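Local coordinates for periplasmic binding protein (Pseudomonas aeruginosa, PDB 2R79) that binds heme in the periplasm and probably delivers it to an inner-membrane transporter for uptake, at residues W5-L19 and L104-A117. Numbering follows the deposited sequence.
Sequences WVSAGGSLSEWVVAL and LGDWLGVPQRAEAA
L19, W5 and L104 bury the most surface where the first beta-alpha unit of the N-terminal lobe, strand 5-7 of a parallel sheet followed by helix 10-18, packs against the end of helix 94-108 and the start of the long helix 111-135. The short axes of helices 10-18 and 104-108 approach to 10.7 Å and cross at -51°, so contact relies on large side chains. L19, the residue after A18, divides its branches between both partner helices: CD1 lies 3.7 Å from L104 CB, whereas CD2 lies 3.9 Å from A114 CA and also touches R113 CG and A117 CB. That wedge sits by the turn at G109, where positive phi, with G109 N hydrogen-bonded to D106 O and V110 N to G105 O, makes a Schellman motif. L104 also forks, its CD1 against W15 CB at 3.7 Å and its CD2 reaching the W5 ring edge at CZ3 (4.0 Å). With CG beside the backbone N (chi1 -64°), the W5 indole projects to the last turn of helix 94-108; its CH2 meets W107 CB at 3.6 Å, and NE1 is hydrogen-bonded to P2 O. L19 O is hydrogen-bonded to S262 OG of a second subunit, which also packs on V110. Nearby, a water is hydrogen-bonded to A18 O (2.6 Å) and accepts from R113 NH2 (3.0 Å), lying in the guanidinium plane at its edge.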
loop_
_atom_site.group_PDB
_atom_site.type_symbol
_atom_site.label_atom_id
_atom_site.label_comp_id
_atom_site.label_asym_id
_atom_site.label_seq_id
_atom_site.Cartn_x
_atom_site.Cartn_y
_atom_site.Cartn_z
ATOM N N TRP A 5 23.717 26.150 1.537
ATOM C CA TRP A 5 23.662 25.843 2.961
ATOM C C TRP A 5 23.756 24.360 3.279
ATOM O O TRP A 5 23.209 23.522 2.567
ATOM C CB TRP A 5 22.341 26.328 3.562
ATOM C CG TRP A 5 22.092 27.796 3.542
ATOM C CD1 TRP A 5 22.235 28.647 2.484
ATOM C CD2 TRP A 5 21.552 28.578 4.614
ATOM N NE1 TRP A 5 21.810 29.909 2.828
ATOM C CE2 TRP A 5 21.387 29.894 4.131
ATOM C CE3 TRP A 5 21.188 28.290 5.937
ATOM C CZ2 TRP A 5 20.873 30.924 4.924
ATOM C CZ3 TRP A 5 20.675 29.313 6.726
ATOM C CH2 TRP A 5 20.521 30.617 6.215
ATOM N N VAL A 6 24.452 24.050 4.362
ATOM C CA VAL A 6 24.547 22.685 4.849
ATOM C C VAL A 6 24.014 22.834 6.273
ATOM O O VAL A 6 24.444 23.724 7.011
ATOM C CB VAL A 6 25.990 22.164 4.862
ATOM C CG1 VAL A 6 26.088 20.923 5.732
ATOM C CG2 VAL A 6 26.411 21.820 3.444
ATOM N N SER A 7 23.061 21.990 6.648
ATOM C CA SER A 7 22.468 22.102 7.969
ATOM C C SER A 7 22.541 20.850 8.828
ATOM O O SER A 7 22.222 19.744 8.374
ATOM C CB SER A 7 21.011 22.546 7.836
ATOM O OG SER A 7 20.393 22.632 9.104
ATOM N N ALA A 8 22.953 21.049 10.078
ATOM C CA ALA A 8 23.074 19.978 11.060
ATOM C C ALA A 8 22.103 20.255 12.202
ATOM O O ALA A 8 22.197 21.281 12.872
ATOM C CB ALA A 8 24.490 19.914 11.589
ATOM N N GLY A 9 21.169 19.333 12.419
ATOM C CA GLY A 9 20.181 19.505 13.470
ATOM C C GLY A 9 18.791 19.543 12.863
ATOM O O GLY A 9 18.402 20.535 12.251
ATOM N N GLY A 10 18.046 18.456 13.035
ATOM C CA GLY A 10 16.703 18.356 12.489
ATOM C C GLY A 10 15.839 19.608 12.458
ATOM O O GLY A 10 15.433 20.058 11.387
ATOM N N SER A 11 15.549 20.169 13.627
ATOM C CA SER A 11 14.708 21.357 13.713
ATOM C C SER A 11 15.224 22.572 12.956
ATOM O O SER A 11 14.430 23.347 12.432
ATOM C CB SER A 11 14.460 21.714 15.177
ATOM O OG SER A 11 13.661 20.716 15.790
ATOM N N LEU A 12 16.540 22.757 12.904
ATOM C CA LEU A 12 17.104 23.886 12.172
ATOM C C LEU A 12 16.744 23.746 10.688
ATOM O O LEU A 12 16.280 24.698 10.055
ATOM C CB LEU A 12 18.623 23.912 12.332
ATOM C CG LEU A 12 19.207 25.013 13.218
ATOM C CD1 LEU A 12 18.485 25.040 14.553
ATOM C CD2 LEU A 12 20.700 24.776 13.413
ATOM N N SER A 13 16.959 22.551 10.146
ATOM C CA SER A 13 16.660 22.271 8.748
ATOM C C SER A 13 15.191 22.518 8.434
ATOM O O SER A 13 14.859 23.072 7.385
ATOM C CB SER A 13 17.019 20.822 8.408
ATOM O OG SER A 13 18.406 20.600 8.546
ATOM N N GLU A 14 14.313 22.092 9.336
ATOM C CA GLU A 14 12.886 22.293 9.130
ATOM C C GLU A 14 12.585 23.780 9.034
ATOM O O GLU A 14 11.767 24.198 8.221
ATOM C CB GLU A 14 12.070 21.704 10.279
ATOM C CG GLU A 14 12.151 20.210 10.426
ATOM C CD GLU A 14 11.114 19.679 11.397
ATOM O OE1 GLU A 14 9.907 19.791 11.092
ATOM O OE2 GLU A 14 11.504 19.159 12.466
ATOM N N TRP A 15 13.242 24.571 9.879
ATOM C CA TRP A 15 13.022 26.013 9.879
ATOM C C TRP A 15 13.472 26.656 8.579
ATOM O O TRP A 15 12.760 27.491 8.034
ATOM C CB TRP A 15 13.720 26.671 11.071
ATOM C CG TRP A 15 12.894 26.610 12.309
ATOM C CD1 TRP A 15 13.260 26.086 13.516
ATOM C CD2 TRP A 15 11.545 27.066 12.462
ATOM N NE1 TRP A 15 12.220 26.185 14.409
ATOM C CE2 TRP A 15 11.156 26.782 13.791
ATOM C CE3 TRP A 15 10.624 27.686 11.604
ATOM C CZ2 TRP A 15 9.885 27.099 14.286
ATOM C CZ3 TRP A 15 9.360 28.002 12.094
ATOM C CH2 TRP A 15 9.004 27.707 13.426
ATOM N N VAL A 16 14.641 26.265 8.081
ATOM C CA VAL A 16 15.142 26.808 6.825
ATOM C C VAL A 16 14.097 26.553 5.742
ATOM O O VAL A 16 13.737 27.457 4.983
ATOM C CB VAL A 16 16.477 26.144 6.411
ATOM C CG1 VAL A 16 16.837 26.534 4.986
ATOM C CG2 VAL A 16 17.591 26.575 7.358
ATOM N N VAL A 17 13.603 25.324 5.675
ATOM C CA VAL A 17 12.589 24.983 4.690
ATOM C C VAL A 17 11.321 25.805 4.930
ATOM O O VAL A 17 10.755 26.383 4.000
ATOM C CB VAL A 17 12.230 23.484 4.748
ATOM C CG1 VAL A 17 10.995 23.213 3.910
ATOM C CG2 VAL A 17 13.393 22.648 4.230
ATOM N N ALA A 18 10.881 25.852 6.184
ATOM C CA ALA A 18 9.680 26.590 6.557
ATOM C C ALA A 18 9.737 28.051 6.130
ATOM O O ALA A 18 8.726 28.620 5.735
ATOM C CB ALA A 18 9.462 26.500 8.066
ATOM N N LEU A 19 10.918 28.653 6.217
ATOM C CA LEU A 19 11.097 30.056 5.842
ATOM C C LEU A 19 11.310 30.232 4.336
ATOM O O LEU A 19 11.534 31.347 3.860
ATOM C CB LEU A 19 12.289 30.654 6.598
ATOM C CG LEU A 19 12.201 30.637 8.126
ATOM C CD1 LEU A 19 13.496 31.172 8.731
ATOM C CD2 LEU A 19 11.009 31.460 8.571
ATOM N N LEU A 104 18.153 33.213 11.098
ATOM C CA LEU A 104 17.811 32.508 9.866
ATOM C C LEU A 104 17.117 33.455 8.905
ATOM O O LEU A 104 17.407 33.466 7.711
ATOM C CB LEU A 104 16.902 31.316 10.157
ATOM C CG LEU A 104 17.520 30.175 10.965
ATOM C CD1 LEU A 104 16.493 29.066 11.141
ATOM C CD2 LEU A 104 18.760 29.650 10.253
ATOM N N GLY A 105 16.202 34.255 9.435
ATOM C CA GLY A 105 15.490 35.201 8.601
ATOM C C GLY A 105 16.451 36.140 7.898
ATOM O O GLY A 105 16.327 36.378 6.698
ATOM N N ASP A 106 17.423 36.663 8.641
ATOM C CA ASP A 106 18.391 37.587 8.072
ATOM C C ASP A 106 19.303 36.952 7.030
ATOM O O ASP A 106 19.471 37.506 5.946
ATOM C CB ASP A 106 19.243 38.230 9.173
ATOM C CG ASP A 106 18.459 39.227 10.019
ATOM O OD1 ASP A 106 17.430 39.752 9.536
ATOM O OD2 ASP A 106 18.881 39.498 11.166
ATOM N N TRP A 107 19.896 35.807 7.345
ATOM C CA TRP A 107 20.786 35.160 6.384
ATOM C C TRP A 107 20.035 34.660 5.151
ATOM O O TRP A 107 20.642 34.395 4.115
ATOM C CB TRP A 107 21.536 33.988 7.025
ATOM C CG TRP A 107 22.284 34.333 8.274
ATOM C CD1 TRP A 107 22.924 35.508 8.551
ATOM C CD2 TRP A 107 22.478 33.491 9.418
ATOM N NE1 TRP A 107 23.499 35.453 9.800
ATOM C CE2 TRP A 107 23.240 34.228 10.355
ATOM C CE3 TRP A 107 22.080 32.187 9.746
ATOM C CZ2 TRP A 107 23.613 33.701 11.602
ATOM C CZ3 TRP A 107 22.452 31.662 10.989
ATOM C CH2 TRP A 107 23.210 32.423 11.899
ATOM N N LEU A 108 18.717 34.540 5.264
ATOM C CA LEU A 108 17.880 34.052 4.167
ATOM C C LEU A 108 17.254 35.212 3.392
ATOM O O LEU A 108 16.744 35.033 2.285
ATOM C CB LEU A 108 16.776 33.153 4.737
ATOM C CG LEU A 108 16.598 31.684 4.334
ATOM C CD1 LEU A 108 17.884 31.055 3.829
ATOM C CD2 LEU A 108 16.068 30.934 5.554
ATOM N N GLY A 109 17.278 36.398 3.993
ATOM C CA GLY A 109 16.715 37.570 3.352
ATOM C C GLY A 109 15.209 37.696 3.460
ATOM O O GLY A 109 14.581 38.343 2.625
ATOM N N VAL A 110 14.616 37.084 4.481
ATOM C CA VAL A 110 13.168 37.167 4.670
ATOM C C VAL A 110 12.811 37.467 6.124
ATOM O O VAL A 110 12.047 36.734 6.756
ATOM C CB VAL A 110 12.471 35.855 4.233
ATOM C CG1 VAL A 110 12.494 35.733 2.716
ATOM C CG2 VAL A 110 13.167 34.666 4.861
ATOM N N PRO A 111 13.347 38.573 6.666
ATOM C CA PRO A 111 13.093 38.982 8.051
ATOM C C PRO A 111 11.617 39.036 8.433
ATOM O O PRO A 111 11.254 38.674 9.553
ATOM C CB PRO A 111 13.775 40.348 8.138
ATOM C CG PRO A 111 13.686 40.864 6.730
ATOM C CD PRO A 111 14.051 39.638 5.930
ATOM N N GLN A 112 10.767 39.483 7.513
ATOM C CA GLN A 112 9.334 39.560 7.788
ATOM C C GLN A 112 8.731 38.174 7.962
ATOM O O GLN A 112 7.919 37.956 8.852
ATOM C CB GLN A 112 8.584 40.273 6.658
ATOM C CG GLN A 112 8.975 41.726 6.428
ATOM C CD GLN A 112 8.106 42.396 5.366
ATOM O OE1 GLN A 112 6.946 42.732 5.615
ATOM N NE2 GLN A 112 8.662 42.576 4.170
ATOM N N ARG A 113 9.116 37.242 7.097
ATOM C CA ARG A 113 8.593 35.883 7.170
ATOM C C ARG A 113 8.996 35.219 8.484
ATOM O O ARG A 113 8.226 34.458 9.063
ATOM C CB ARG A 113 9.100 35.053 5.985
ATOM C CG ARG A 113 8.690 33.575 6.033
ATOM C CD ARG A 113 7.175 33.425 6.188
ATOM N NE ARG A 113 6.728 32.037 6.079
ATOM C CZ ARG A 113 6.155 31.348 7.062
ATOM N NH1 ARG A 113 5.959 31.909 8.246
ATOM N NH2 ARG A 113 5.763 30.097 6.855
ATOM N N ALA A 114 10.206 35.518 8.946
ATOM C CA ALA A 114 10.716 34.959 10.189
ATOM C C ALA A 114 9.879 35.479 11.353
ATOM O O ALA A 114 9.572 34.738 12.288
ATOM C CB ALA A 114 12.181 35.340 10.373
ATOM N N GLU A 115 9.506 36.753 11.282
ATOM C CA GLU A 115 8.688 37.367 12.317
ATOM C C GLU A 115 7.309 36.725 12.321
ATOM O O GLU A 115 6.752 36.443 13.380
ATOM C CB GLU A 115 8.553 38.876 12.079
ATOM C CG GLU A 115 9.666 39.703 12.708
ATOM C CD GLU A 115 9.497 41.199 12.463
ATOM O OE1 GLU A 115 8.378 41.729 12.690
ATOM O OE2 GLU A 115 10.489 41.847 12.050
ATOM N N ALA A 116 6.761 36.497 11.132
ATOM C CA ALA A 116 5.451 35.876 11.017
ATOM C C ALA A 116 5.499 34.448 11.571
ATOM O O ALA A 116 4.523 33.967 12.153
ATOM C CB ALA A 116 5.005 35.860 9.565
ATOM N N ALA A 117 6.637 33.778 11.393
ATOM C CA ALA A 117 6.795 32.414 11.885
ATOM C C ALA A 117 6.785 32.408 13.412
ATOM O O ALA A 117 6.153 31.556 14.034
ATOM C CB ALA A 117 8.089 31.811 11.367
HETATM O O HOH W 1 6.808 29.407 4.095
#